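Local coordinates for peptide ABC transporter, peptide-binding protein (Enterococcus faecalis, PDB 3O6P) that probably binds peptides outside the cell for an ABC importer, this chain being one fragment of the whole solute-binding protein, at residues F20-L25 and K91-I96; A69-S74 and K204-M209; S166-F171 and A185-F190. One frame throughout, in Å; residues are numbered along the deposited sequence.

Contact 1: residues F20-L25 and K91-I96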
ATOM      1  N   PHE A  20      -4.509  -6.008 -11.567  1.00 12.97           N
ATOM      2  CA  PHE A  20      -4.052  -5.738 -10.200  1.00 12.22           C
ATOM      3  C   PHE A  20      -4.418  -6.811  -9.192  1.00 12.49           C
ATOM      4  O   PHE A  20      -3.909  -6.778  -8.074  1.00 13.41           O
ATOM      5  CB  PHE A  20      -4.515  -4.356  -9.742  1.00 12.76           C
ATOM      6  CG  PHE A  20      -4.098  -3.277 -10.685  1.00 14.33           C
ATOM      7  CD1 PHE A  20      -2.739  -3.005 -10.881  1.00 14.69           C
ATOM      8  CD2 PHE A  20      -5.046  -2.581 -11.435  1.00 15.38           C
ATOM      9  CE1 PHE A  20      -2.330  -1.997 -11.792  1.00 16.23           C
ATOM     10  CE2 PHE A  20      -4.667  -1.566 -12.328  1.00 15.91           C
ATOM     11  CZ  PHE A  20      -3.310  -1.292 -12.533  1.00 17.11           C
ATOM     12  N   ARG A  21      -5.259  -7.769  -9.579  0.50 12.58           N
ATOM     13  CA  ARG A  21      -5.497  -8.941  -8.715  0.50 13.04           C
ATOM     14  C   ARG A  21      -4.332  -9.926  -8.758  0.50 12.45           C
ATOM     15  O   ARG A  21      -4.315 -10.917  -8.023  0.50 12.53           O
ATOM     16  CB  ARG A  21      -6.813  -9.641  -9.058  0.50 13.83           C
ATOM     17  CG  ARG A  21      -8.028  -8.887  -8.525  0.50 15.75           C
ATOM     18  CD  ARG A  21      -9.308  -9.438  -9.095  0.50 21.44           C
ATOM     19  NE  ARG A  21      -9.799 -10.570  -8.329  0.50 25.80           N
ATOM     20  CZ  ARG A  21     -10.916 -10.564  -7.608  0.50 26.61           C
ATOM     21  NH1 ARG A  21     -11.673  -9.477  -7.546  0.50 27.55           N
ATOM     22  NH2 ARG A  21     -11.280 -11.657  -6.957  0.50 27.06           N
ATOM     23  N   ASN A  22      -3.360  -9.665  -9.628  1.00 12.05           N
ATOM     24  CA  ASN A  22      -2.191 -10.508  -9.689  1.00 12.15           C
ATOM     25  C   ASN A  22      -1.101 -10.001  -8.731  1.00 11.64           C
ATOM     26  O   ASN A  22      -0.612  -8.877  -8.876  1.00 11.70           O
ATOM     27  CB  ASN A  22      -1.660 -10.557 -11.129  1.00 11.94           C
ATOM     28  CG  ASN A  22      -0.452 -11.451 -11.252  1.00 13.18           C
ATOM     29  OD1 ASN A  22       0.673 -11.052 -10.909  1.00 14.77           O
ATOM     30  ND2 ASN A  22      -0.668 -12.682 -11.722  1.00 14.06           N
ATOM     31  N   ALA A  23      -0.738 -10.820  -7.752  1.00 11.32           N
ATOM     32  CA  ALA A  23       0.222 -10.398  -6.718  1.00 11.11           C
ATOM     33  C   ALA A  23       1.585 -10.082  -7.292  1.00 10.70           C
ATOM     34  O   ALA A  23       2.245  -9.156  -6.828  1.00 11.60           O
ATOM     35  CB  ALA A  23       0.324 -11.473  -5.614  1.00 13.36           C
ATOM     36  N   ASN A  24       2.011 -10.821  -8.316  1.00 10.66           N
ATOM     37  CA  ASN A  24       3.293 -10.496  -8.947  1.00 10.50           C
ATOM     38  C   ASN A  24       3.336  -9.117  -9.613  1.00 11.08           C
ATOM     39  O   ASN A  24       4.373  -8.440  -9.560  1.00 11.26           O
ATOM     40  CB  ASN A  24       3.720 -11.583  -9.916  1.00 11.74           C
ATOM     41  CG  ASN A  24       4.150 -12.842  -9.181  1.00 13.62           C
ATOM     42  OD1 ASN A  24       4.861 -12.763  -8.171  1.00 17.51           O
ATOM     43  ND2 ASN A  24       3.707 -14.004  -9.660  1.00 17.31           N
ATOM     44  N   LEU A  25       2.228  -8.691 -10.215  1.00 10.78           N
ATOM     45  CA  LEU A  25       2.164  -7.323 -10.738  1.00 10.36           C
ATOM     46  C   LEU A  25       2.232  -6.289  -9.624  1.00  9.93           C
ATOM     47  O   LEU A  25       2.959  -5.289  -9.744  1.00 10.59           O
ATOM     48  CB  LEU A  25       0.930  -7.092 -11.634  1.00 11.22           C
ATOM     49  CG  LEU A  25       0.693  -5.637 -12.091  1.00 10.88           C
ATOM     50  CD1 LEU A  25       1.895  -5.097 -12.903  1.00 13.70           C
ATOM     51  CD2 LEU A  25      -0.617  -5.521 -12.895  1.00 12.89           C
ATOM     52  N   LYS A  91       2.808 -11.133 -16.560  1.00 13.80           N
ATOM     53  CA  LYS A  91       2.403 -11.260 -17.969  1.00 14.97           C
ATOM     54  C   LYS A  91       2.007 -12.691 -18.327  1.00 15.60           C
ATOM     55  O   LYS A  91       1.011 -12.920 -19.033  1.00 15.75           O
ATOM     56  CB  LYS A  91       3.506 -10.755 -18.918  1.00 14.63           C
ATOM     57  CG  LYS A  91       3.558  -9.208 -18.958  1.00 17.80           C
ATOM     58  CD  LYS A  91       4.442  -8.657 -20.022  1.00 21.78           C
ATOM     59  CE  LYS A  91       5.865  -9.100 -19.850  1.00 23.57           C
ATOM     60  NZ  LYS A  91       6.685  -8.863 -21.101  1.00 26.41           N
ATOM     61  N   LYS A  92       2.774 -13.660 -17.847  0.50 15.95           N
ATOM     62  CA  LYS A  92       2.477 -15.052 -18.150  0.50 17.14           C
ATOM     63  C   LYS A  92       1.195 -15.489 -17.447  0.50 17.14           C
ATOM     64  O   LYS A  92       0.296 -16.068 -18.068  0.50 17.39           O
ATOM     65  CB  LYS A  92       3.662 -15.941 -17.779  0.50 17.17           C
ATOM     66  CG  LYS A  92       4.883 -15.598 -18.571  0.50 19.23           C
ATOM     67  CD  LYS A  92       5.788 -16.768 -18.733  0.50 21.62           C
ATOM     68  CE  LYS A  92       6.986 -16.385 -19.586  0.50 23.18           C
ATOM     69  NZ  LYS A  92       7.999 -15.595 -18.817  0.50 24.72           N
ATOM     70  N   GLU A  93       1.086 -15.157 -16.167  1.00 16.89           N
ATOM     71  CA  GLU A  93      -0.064 -15.575 -15.368  1.00 16.87           C
ATOM     72  C   GLU A  93      -1.354 -14.950 -15.864  1.00 16.48           C
ATOM     73  O   GLU A  93      -2.391 -15.627 -15.925  1.00 17.60           O
ATOM     74  CB  GLU A  93       0.168 -15.227 -13.895  1.00 16.53           C
ATOM     75  CG  GLU A  93       1.322 -16.090 -13.300  1.00 19.55           C
ATOM     76  CD  GLU A  93       1.778 -15.678 -11.907  1.00 22.04           C
ATOM     77  OE1 GLU A  93       1.493 -14.552 -11.462  1.00 20.63           O
ATOM     78  OE2 GLU A  93       2.441 -16.528 -11.249  1.00 27.60           O
ATOM     79  N   LEU A  94      -1.292 -13.658 -16.186  1.00 15.26           N
ATOM     80  CA  LEU A  94      -2.471 -12.902 -16.594  1.00 14.95           C
ATOM     81  C   LEU A  94      -2.799 -13.119 -18.048  1.00 15.87           C
ATOM     82  O   LEU A  94      -3.917 -12.866 -18.472  1.00 16.67           O
ATOM     83  CB  LEU A  94      -2.246 -11.410 -16.364  1.00 14.71           C
ATOM     84  CG  LEU A  94      -2.286 -10.963 -14.896  1.00 13.59           C
ATOM     85  CD1 LEU A  94      -1.791  -9.526 -14.828  1.00 14.84           C
ATOM     86  CD2 LEU A  94      -3.713 -11.058 -14.329  1.00 16.32           C
ATOM     87  N   GLY A  95      -1.806 -13.562 -18.814  1.00 15.56           N
ATOM     88  CA  GLY A  95      -1.973 -13.678 -20.262  1.00 15.31           C
ATOM     89  C   GLY A  95      -2.107 -12.324 -20.948  1.00 15.66           C
ATOM     90  O   GLY A  95      -2.944 -12.156 -21.854  1.00 16.44           O
ATOM     91  N   ILE A  96      -1.282 -11.360 -20.526  1.00 14.78           N
ATOM     92  CA  ILE A  96      -1.280 -10.018 -21.139  1.00 14.80           C
ATOM     93  C   ILE A  96       0.117  -9.659 -21.641  1.00 15.50           C
ATOM     94  O   ILE A  96       1.109 -10.218 -21.172  1.00 15.61           O
ATOM     95  CB  ILE A  96      -1.823  -8.922 -20.183  1.00 14.55           C
ATOM     96  CG1 ILE A  96      -0.895  -8.709 -18.971  1.00 13.79           C
ATOM     97  CG2 ILE A  96      -3.284  -9.273 -19.774  1.00 16.30           C
ATOM     98  CD1 ILE A  96      -1.322  -7.558 -18.045  1.00 14.68           C
TER
HETATM   99  O   HOH W   1       0.754 -13.723  -8.809  1.00 25.93           O
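A chi1 of -179° swings the N22 amide away from its own backbone N and across to the end of helix 80-94, while N24 and E93 each turn CG to the side of their own backbone N, and the two asparagine amides converge on one carboxylate oxygen, E93 OE1. E93 runs extended beyond CG, crossing both asparagines at about a right angle. N22 ND2 donates to E93 OE1 at 2.9 Å, nearly straight at 164°, and meets it on the anti side. N24 ND2 gives the same E93 OE1 a second bond of 2.9 Å, more bent at 152°, on the syn side. The two amide nitrogens approach from opposite faces of the carboxylate plane, each with the oxygen close to its own amide plane. A water adds a third proton to E93 OE1 and accepts from N24 N.

N22 also works in the other direction. It is the N-cap of helix 23-31: its OD1 accepts from L25 N at 2.9 Å, in the carbonyl plane and on a lone pair, so both ends of the amide are engaged and its flip is fixed. Alongside the polar group, L94 CD2 packs 3.8 Å from N22 CB, and P19 also touches the leucine. Just beyond, G95, with positive phi, is the C-prime residue of a Schellman motif, I96 N returning to K91 O at 3.1 Å.

Three donors on one oxygen would probably favour the ionised form of E93, whose negative charge beside the N-terminus of helix 23-31 should interact favourably with the helix dipole.

Contact 2: residues A69-S74 and K204-M209; sequences AKEAGS and KRWDDM
Helix 68-72 gives out after A72, and G73, with positive phi, leads the chain away, whereas 204-209 is helical throughout, D208 N bonding to K204 O and M209 N to R205 O. Between the two segments the contact comes down to E71 and W206. In the conformer of E71 described here, one of two, the indole nitrogen W206 NE1 donates to E71 OE1 at 2.9 Å, but the bond is bent, with an N-H...O angle of 131°. The acceptor lies at the edge of the ring, tilted a little from its plane, and the N-H in turn comes in from above the carboxylate plane. E71 OE1 therefore also sits beside the benzene part of the indole, 3.2 Å from W206 CZ2. Carboxylate and ring planes are 30° apart.

This pairing fastens the short helix 68-72, within the family 5 solute-binding middle region, to the long helix 202-218 near the C terminus. CG of W206 is anti to the backbone N (chi1 -177°), which carries the indole out from its helix into a setting where F68 meets it edge-to-face and D61 and P62 pack against it. L210, one turn further along helix 202-218, touches E71 as well. D61 OD1 lies close to E71 OE1, a pair of like charges that may raise the proton affinity of one of them. Away from the indole, K204 NZ forms a salt bridge to the syn lone pair of D208 OD2 at 2.7 Å.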
ATOM      1  N   ALA A  69       6.425  -2.267  14.013  1.00 19.10           N
ATOM      2  CA  ALA A  69       7.074  -2.348  12.691  1.00 18.69           C
ATOM      3  C   ALA A  69       8.334  -3.215  12.732  1.00 19.65           C
ATOM      4  O   ALA A  69       8.589  -3.988  11.804  1.00 19.47           O
ATOM      5  CB  ALA A  69       7.379  -0.955  12.135  1.00 18.69           C
ATOM      6  N   LYS A  70       9.113  -3.106  13.807  1.00 21.08           N
ATOM      7  CA  LYS A  70      10.318  -3.928  13.939  1.00 23.40           C
ATOM      8  C   LYS A  70       9.965  -5.416  14.043  1.00 23.28           C
ATOM      9  O   LYS A  70      10.617  -6.264  13.422  1.00 23.18           O
ATOM     10  CB  LYS A  70      11.171  -3.489  15.130  1.00 25.52           C
ATOM     11  CG  LYS A  70      11.784  -2.123  14.994  1.00 30.69           C
ATOM     12  CD  LYS A  70      12.433  -1.721  16.321  1.00 38.73           C
ATOM     13  CE  LYS A  70      13.307  -0.483  16.195  1.00 41.81           C
ATOM     14  NZ  LYS A  70      14.356  -0.451  17.271  1.00 45.74           N
ATOM     15  N   GLU A  71       8.934  -5.725  14.824  0.50 23.26           N
ATOM     16  CA  GLU A  71       8.480  -7.099  14.986  0.50 23.59           C
ATOM     17  C   GLU A  71       7.928  -7.690  13.687  0.50 22.18           C
ATOM     18  O   GLU A  71       8.143  -8.871  13.396  0.50 22.22           O
ATOM     19  CB  GLU A  71       7.431  -7.195  16.095  0.50 24.58           C
ATOM     20  CG  GLU A  71       8.014  -7.211  17.487  0.50 27.79           C
ATOM     21  CD  GLU A  71       7.000  -7.655  18.522  0.50 31.32           C
ATOM     22  OE1 GLU A  71       6.384  -6.768  19.137  0.50 34.06           O
ATOM     23  OE2 GLU A  71       6.802  -8.877  18.711  0.50 33.13           O
ATOM     24  N   ALA A  72       7.220  -6.866  12.915  1.00 20.70           N
ATOM     25  CA  ALA A  72       6.606  -7.320  11.681  1.00 18.59           C
ATOM     26  C   ALA A  72       7.678  -7.581  10.629  1.00 18.32           C
ATOM     27  O   ALA A  72       7.510  -8.447   9.778  1.00 19.06           O
ATOM     28  CB  ALA A  72       5.572  -6.286  11.170  1.00 17.99           C
ATOM     29  N   GLY A  73       8.784  -6.854  10.709  1.00 17.70           N
ATOM     30  CA  GLY A  73       9.751  -6.808   9.587  1.00 17.57           C
ATOM     31  C   GLY A  73       9.237  -6.005   8.387  1.00 16.56           C
ATOM     32  O   GLY A  73       8.154  -5.426   8.421  1.00 16.34           O
ATOM     33  N   SER A  74      10.038  -5.955   7.322  1.00 16.59           N
ATOM     34  CA  SER A  74       9.663  -5.217   6.130  1.00 15.50           C
ATOM     35  C   SER A  74       9.749  -6.117   4.920  1.00 15.91           C
ATOM     36  O   SER A  74      10.755  -6.829   4.756  1.00 16.97           O
ATOM     37  CB  SER A  74      10.620  -4.024   5.912  1.00 16.32           C
ATOM     38  OG  SER A  74      10.244  -3.308   4.737  1.00 16.29           O
ATOM     39  N   LYS A 204      -2.601 -12.360  22.049  1.00 25.62           N
ATOM     40  CA  LYS A 204      -3.157 -12.934  20.831  1.00 24.39           C
ATOM     41  C   LYS A 204      -3.536 -11.806  19.870  1.00 22.89           C
ATOM     42  O   LYS A 204      -3.317 -11.917  18.671  1.00 23.11           O
ATOM     43  CB  LYS A 204      -4.367 -13.838  21.110  1.00 25.65           C
ATOM     44  CG  LYS A 204      -4.814 -14.528  19.817  1.00 27.72           C
ATOM     45  CD  LYS A 204      -6.080 -15.348  19.916  1.00 32.53           C
ATOM     46  CE  LYS A 204      -6.501 -15.779  18.498  1.00 34.22           C
ATOM     47  NZ  LYS A 204      -7.309 -14.752  17.768  1.00 31.95           N
ATOM     48  N   ARG A 205      -4.102 -10.720  20.397  1.00 22.28           N
ATOM     49  CA  ARG A 205      -4.498  -9.590  19.534  1.00 20.09           C
ATOM     50  C   ARG A 205      -3.267  -8.996  18.823  1.00 19.74           C
ATOM     51  O   ARG A 205      -3.297  -8.651  17.624  1.00 18.81           O
ATOM     52  CB  ARG A 205      -5.258  -8.528  20.342  1.00 21.49           C
ATOM     53  CG  ARG A 205      -5.632  -7.316  19.505  1.00 21.57           C
ATOM     54  CD  ARG A 205      -6.587  -6.360  20.234  1.00 25.90           C
ATOM     55  NE  ARG A 205      -6.891  -5.251  19.329  1.00 27.12           N
ATOM     56  CZ  ARG A 205      -6.196  -4.115  19.278  1.00 29.45           C
ATOM     57  NH1 ARG A 205      -5.167  -3.918  20.100  1.00 30.15           N
ATOM     58  NH2 ARG A 205      -6.538  -3.165  18.410  1.00 29.12           N
ATOM     59  N   TRP A 206      -2.182  -8.868  19.570  1.00 18.91           N
ATOM     60  CA  TRP A 206      -0.935  -8.358  18.988  1.00 18.97           C
ATOM     61  C   TRP A 206      -0.444  -9.276  17.872  1.00 18.58           C
ATOM     62  O   TRP A 206      -0.049  -8.819  16.785  1.00 17.65           O
ATOM     63  CB  TRP A 206       0.134  -8.249  20.088  1.00 19.77           C
ATOM     64  CG  TRP A 206       1.459  -7.662  19.644  1.00 22.02           C
ATOM     65  CD1 TRP A 206       2.620  -8.349  19.394  1.00 22.96           C
ATOM     66  CD2 TRP A 206       1.762  -6.270  19.425  1.00 23.91           C
ATOM     67  NE1 TRP A 206       3.614  -7.473  19.032  1.00 23.57           N
ATOM     68  CE2 TRP A 206       3.123  -6.195  19.051  1.00 24.02           C
ATOM     69  CE3 TRP A 206       1.016  -5.081  19.518  1.00 24.80           C
ATOM     70  CZ2 TRP A 206       3.759  -4.976  18.764  1.00 26.29           C
ATOM     71  CZ3 TRP A 206       1.658  -3.863  19.248  1.00 25.96           C
ATOM     72  CH2 TRP A 206       3.006  -3.829  18.857  1.00 25.80           C
ATOM     73  N   ASP A 207      -0.454 -10.576  18.135  0.50 18.35           N
ATOM     74  CA  ASP A 207       0.003 -11.521  17.132  0.50 18.37           C
ATOM     75  C   ASP A 207      -0.922 -11.530  15.901  0.50 17.69           C
ATOM     76  O   ASP A 207      -0.452 -11.672  14.773  0.50 17.10           O
ATOM     77  CB  ASP A 207       0.185 -12.918  17.736  0.50 18.78           C
ATOM     78  CG  ASP A 207       1.456 -13.043  18.582  0.50 20.60           C
ATOM     79  OD1 ASP A 207       2.307 -12.128  18.580  0.50 22.32           O
ATOM     80  OD2 ASP A 207       1.604 -14.070  19.276  0.50 23.95           O
ATOM     81  N   ASP A 208      -2.231 -11.370  16.118  1.00 17.24           N
ATOM     82  CA  ASP A 208      -3.181 -11.248  14.996  1.00 16.90           C
ATOM     83  C   ASP A 208      -2.869 -10.011  14.134  1.00 15.87           C
ATOM     84  O   ASP A 208      -2.861 -10.075  12.888  1.00 15.86           O
ATOM     85  CB  ASP A 208      -4.614 -11.174  15.519  1.00 17.77           C
ATOM     86  CG  ASP A 208      -5.155 -12.532  15.927  1.00 20.75           C
ATOM     87  OD1 ASP A 208      -4.750 -13.550  15.312  1.00 24.08           O
ATOM     88  OD2 ASP A 208      -6.017 -12.578  16.826  1.00 23.90           O
HETATM   89  N   MSE A 209      -2.572  -8.892  14.787  1.00 15.30           N
HETATM   90  CA  MSE A 209      -2.270  -7.676  14.036  1.00 14.77           C
HETATM   91  C   MSE A 209      -0.952  -7.807  13.281  1.00 14.45           C
HETATM   92  O   MSE A 209      -0.858  -7.384  12.120  1.00 13.99           O
HETATM   93  CB  MSE A 209      -2.260  -6.455  14.942  1.00 14.68           C
HETATM   94  CG  MSE A 209      -3.669  -6.160  15.516  1.00 16.18           C
HETATM   95 SE   MSE A 209      -3.727  -4.524  16.513  0.75 19.09          SE
HETATM   96  CE  MSE A 209      -2.486  -4.976  17.933  1.00 21.50           C
TER

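Contact 3: residues S166-F171 and A185-F190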
ATOM      1  N   SER A 166      -5.826   0.670  13.449  1.00 20.11           N
ATOM      2  CA  SER A 166      -6.311   1.875  12.771  1.00 19.92           C
ATOM      3  C   SER A 166      -5.955   1.800  11.289  1.00 18.62           C
ATOM      4  O   SER A 166      -6.743   2.201  10.437  1.00 18.88           O
ATOM      5  CB  SER A 166      -5.696   3.117  13.393  1.00 21.44           C
ATOM      6  OG  SER A 166      -6.182   4.292  12.783  1.00 25.11           O
ATOM      7  N   PHE A 167      -4.765   1.286  10.989  1.00 17.10           N
ATOM      8  CA  PHE A 167      -4.327   1.125   9.600  1.00 16.38           C
ATOM      9  C   PHE A 167      -4.810  -0.176   8.981  1.00 15.68           C
ATOM     10  O   PHE A 167      -5.265  -0.201   7.831  1.00 15.57           O
ATOM     11  CB  PHE A 167      -2.802   1.180   9.535  1.00 16.11           C
ATOM     12  CG  PHE A 167      -2.258   2.542   9.833  1.00 17.21           C
ATOM     13  CD1 PHE A 167      -1.917   3.415   8.786  1.00 17.88           C
ATOM     14  CD2 PHE A 167      -2.121   2.981  11.165  1.00 17.65           C
ATOM     15  CE1 PHE A 167      -1.451   4.684   9.059  1.00 19.56           C
ATOM     16  CE2 PHE A 167      -1.626   4.247  11.444  1.00 19.17           C
ATOM     17  CZ  PHE A 167      -1.306   5.112  10.378  1.00 18.51           C
ATOM     18  N   LEU A 168      -4.694  -1.261   9.745  1.00 14.49           N
ATOM     19  CA  LEU A 168      -4.961  -2.577   9.197  1.00 14.56           C
ATOM     20  C   LEU A 168      -6.454  -2.758   8.871  1.00 14.62           C
ATOM     21  O   LEU A 168      -6.792  -3.355   7.848  1.00 14.98           O
ATOM     22  CB  LEU A 168      -4.465  -3.668  10.141  1.00 14.34           C
ATOM     23  CG  LEU A 168      -2.959  -3.620  10.424  1.00 13.41           C
ATOM     24  CD1 LEU A 168      -2.646  -4.464  11.672  1.00 16.97           C
ATOM     25  CD2 LEU A 168      -2.153  -4.146   9.203  1.00 14.75           C
ATOM     26  N   ASP A 169      -7.328  -2.194   9.699  1.00 14.88           N
ATOM     27  CA  ASP A 169      -8.770  -2.339   9.476  1.00 16.51           C
ATOM     28  C   ASP A 169      -9.222  -1.815   8.102  1.00 16.20           C
ATOM     29  O   ASP A 169     -10.213  -2.287   7.547  1.00 17.15           O
ATOM     30  CB  ASP A 169      -9.590  -1.613  10.560  1.00 17.66           C
ATOM     31  CG  ASP A 169      -9.577  -2.330  11.908  1.00 20.41           C
ATOM     32  OD1 ASP A 169      -9.153  -3.519  11.977  1.00 21.49           O
ATOM     33  OD2 ASP A 169     -10.017  -1.687  12.905  1.00 23.02           O
ATOM     34  N   LEU A 170      -8.489  -0.843   7.560  1.00 15.46           N
ATOM     35  CA  LEU A 170      -8.859  -0.213   6.313  1.00 15.74           C
ATOM     36  C   LEU A 170      -8.930  -1.203   5.178  1.00 15.08           C
ATOM     37  O   LEU A 170      -9.643  -0.931   4.203  1.00 15.76           O
ATOM     38  CB  LEU A 170      -7.833   0.869   5.933  1.00 16.03           C
ATOM     39  CG  LEU A 170      -7.557   1.955   6.987  1.00 16.07           C
ATOM     40  CD1 LEU A 170      -6.412   2.859   6.489  1.00 16.29           C
ATOM     41  CD2 LEU A 170      -8.793   2.795   7.313  1.00 18.54           C
ATOM     42  N   PHE A 171      -8.203  -2.327   5.298  1.00 14.59           N
ATOM     43  CA  PHE A 171      -8.020  -3.219   4.148  1.00 13.50           C
ATOM     44  C   PHE A 171      -8.753  -4.536   4.287  1.00 13.63           C
ATOM     45  O   PHE A 171      -8.572  -5.454   3.491  1.00 13.21           O
ATOM     46  CB  PHE A 171      -6.540  -3.359   3.770  1.00 12.81           C
ATOM     47  CG  PHE A 171      -5.944  -2.054   3.370  1.00 13.17           C
ATOM     48  CD1 PHE A 171      -6.255  -1.494   2.127  1.00 15.74           C
ATOM     49  CD2 PHE A 171      -5.186  -1.319   4.276  1.00 14.12           C
ATOM     50  CE1 PHE A 171      -5.768  -0.242   1.768  1.00 17.67           C
ATOM     51  CE2 PHE A 171      -4.702  -0.055   3.942  1.00 14.62           C
ATOM     52  CZ  PHE A 171      -4.979   0.489   2.678  1.00 17.03           C
ATOM     53  N   ALA A 185      -8.498 -13.514   2.188  1.00 16.08           N
ATOM     54  CA  ALA A 185      -9.211 -14.223   3.259  1.00 17.36           C
ATOM     55  C   ALA A 185      -8.408 -14.334   4.566  1.00 17.65           C
ATOM     56  O   ALA A 185      -8.985 -14.200   5.666  1.00 18.43           O
ATOM     57  CB  ALA A 185      -9.695 -15.597   2.779  1.00 17.81           C
ATOM     58  N   GLU A 186      -7.106 -14.576   4.472  0.50 17.64           N
ATOM     59  CA  GLU A 186      -6.280 -14.632   5.684  0.50 17.01           C
ATOM     60  C   GLU A 186      -6.112 -13.269   6.321  0.50 16.58           C
ATOM     61  O   GLU A 186      -6.147 -13.142   7.553  0.50 16.52           O
ATOM     62  CB  GLU A 186      -4.930 -15.282   5.405  0.50 17.81           C
ATOM     63  CG  GLU A 186      -5.047 -16.785   5.402  0.50 20.06           C
ATOM     64  CD  GLU A 186      -5.680 -17.289   6.680  0.50 22.27           C
ATOM     65  OE1 GLU A 186      -6.805 -17.833   6.624  0.50 24.68           O
ATOM     66  OE2 GLU A 186      -5.062 -17.132   7.746  0.50 23.22           O
ATOM     67  N   PHE A 187      -5.959 -12.240   5.491  1.00 15.46           N
ATOM     68  CA  PHE A 187      -5.901 -10.894   6.042  1.00 14.67           C
ATOM     69  C   PHE A 187      -7.173 -10.600   6.840  1.00 14.92           C
ATOM     70  O   PHE A 187      -7.094 -10.161   8.022  1.00 15.04           O
ATOM     71  CB  PHE A 187      -5.701  -9.838   4.967  1.00 14.12           C
ATOM     72  CG  PHE A 187      -5.543  -8.450   5.535  1.00 13.01           C
ATOM     73  CD1 PHE A 187      -4.285  -8.008   5.993  1.00 12.82           C
ATOM     74  CD2 PHE A 187      -6.644  -7.594   5.632  1.00 15.13           C
ATOM     75  CE1 PHE A 187      -4.114  -6.748   6.514  1.00 11.59           C
ATOM     76  CE2 PHE A 187      -6.495  -6.306   6.171  1.00 15.19           C
ATOM     77  CZ  PHE A 187      -5.230  -5.878   6.624  1.00 13.09           C
ATOM     78  N   ASP A 188      -8.334 -10.874   6.224  1.00 15.05           N
ATOM     79  CA  ASP A 188      -9.611 -10.642   6.909  1.00 15.56           C
ATOM     80  C   ASP A 188      -9.654 -11.400   8.238  1.00 16.44           C
ATOM     81  O   ASP A 188     -10.095 -10.851   9.276  1.00 17.37           O
ATOM     82  CB  ASP A 188     -10.796 -11.121   6.063  1.00 15.97           C
ATOM     83  CG  ASP A 188     -11.282 -10.088   5.049  1.00 17.06           C
ATOM     84  OD1 ASP A 188     -10.610  -9.060   4.793  1.00 18.08           O
ATOM     85  OD2 ASP A 188     -12.363 -10.342   4.485  1.00 20.69           O
ATOM     86  N   LYS A 189      -9.209 -12.658   8.206  1.00 16.55           N
ATOM     87  CA  LYS A 189      -9.218 -13.515   9.383  1.00 17.52           C
ATOM     88  C   LYS A 189      -8.441 -12.853  10.508  1.00 17.31           C
ATOM     89  O   LYS A 189      -8.938 -12.729  11.615  1.00 18.52           O
ATOM     90  CB  LYS A 189      -8.619 -14.895   9.068  1.00 17.35           C
ATOM     91  CG  LYS A 189      -8.736 -15.901  10.222  1.00 19.57           C
ATOM     92  CD  LYS A 189      -7.903 -17.128   9.967  1.00 22.95           C
ATOM     93  CE  LYS A 189      -6.460 -16.887  10.389  1.00 25.36           C
ATOM     94  NZ  LYS A 189      -5.629 -18.103  10.201  1.00 27.13           N
ATOM     95  N   PHE A 190      -7.221 -12.417  10.217  1.00 17.00           N
ATOM     96  CA  PHE A 190      -6.369 -11.827  11.249  1.00 17.02           C
ATOM     97  C   PHE A 190      -6.919 -10.481  11.762  1.00 17.61           C
ATOM     98  O   PHE A 190      -6.978 -10.257  12.988  1.00 17.62           O
ATOM     99  CB  PHE A 190      -4.932 -11.651  10.721  1.00 16.49           C
ATOM    100  CG  PHE A 190      -4.195 -12.949  10.460  1.00 16.47           C
ATOM    101  CD1 PHE A 190      -4.071 -13.927  11.446  1.00 18.05           C
ATOM    102  CD2 PHE A 190      -3.544 -13.145   9.231  1.00 15.69           C
ATOM    103  CE1 PHE A 190      -3.334 -15.125  11.184  1.00 18.78           C
ATOM    104  CE2 PHE A 190      -2.815 -14.323   8.960  1.00 18.19           C
ATOM    105  CZ  PHE A 190      -2.719 -15.316   9.943  1.00 18.34           C
TER
HETATM  106  O   HOH W   2      -8.858  -8.384   2.620  1.00 16.53           O
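F187 projects its ring from helix 185-195, entering edge first beside the 166-171 segment, which runs on into a 3-10 turn. This is packing between helical segments in an alpha/beta lobe built round a mixed sheet, as in periplasmic-type solute-binding proteins. CG of F187 stands anti to the backbone N (chi1 -176°), sending the ring straight across. Its far end then meets backbone as much as side chain: L168 O lies in the ring plane, 3.2 Å from F187 CZ, beside the ring's C-H edge. The same L168 O accepts from F171 N at 3.1 Å within the turn, so this oxygen's main bond is local and the ring edge probably adds a weak electrostatic contact.

On the F171 side the approach is oblique. F187 CE2 comes to 3.4 Å from F171 C and 3.8 Å from F171 CB, whereas the F171 ring turns off to meet Y8 of strand 5-11 edge-to-face. L168 completes the hydrophobic contact through CB, 4.2 Å from F187 CZ. I216 touches both phenylalanines, so helix 202-218 flanks the F187 ring as well.

D188, the next residue on the helix, keeps its carboxylate at the margin of this apolar patch: OD2 bonds to S173 OG, while a water lies 2.9 Å from D188 OD1 and 3.1 Å from F171 O.

From the N terminus, strand 5-11 leads to 20-25, the first half of contact 1. The chain passes through 69-74, which opens contact 2, before 91-96 closes contact 1, so these two loops cross. After the sheet strands 99-106, 129-136 and 152-158 comes contact 3, a short closure between 166-171 and 185-190 nested inside the long loop that contact 2 closes at 204-209. Contacts 2 and 3 touch, D208 O lying 3.4 Å from F190 CB, and together join helices 68-72, 165-168, 185-195 and 202-218. Contact 1 is separate, its centre about 29 Å from that of contact 2, and ties helix 23-31 to helix 80-94 at the surface.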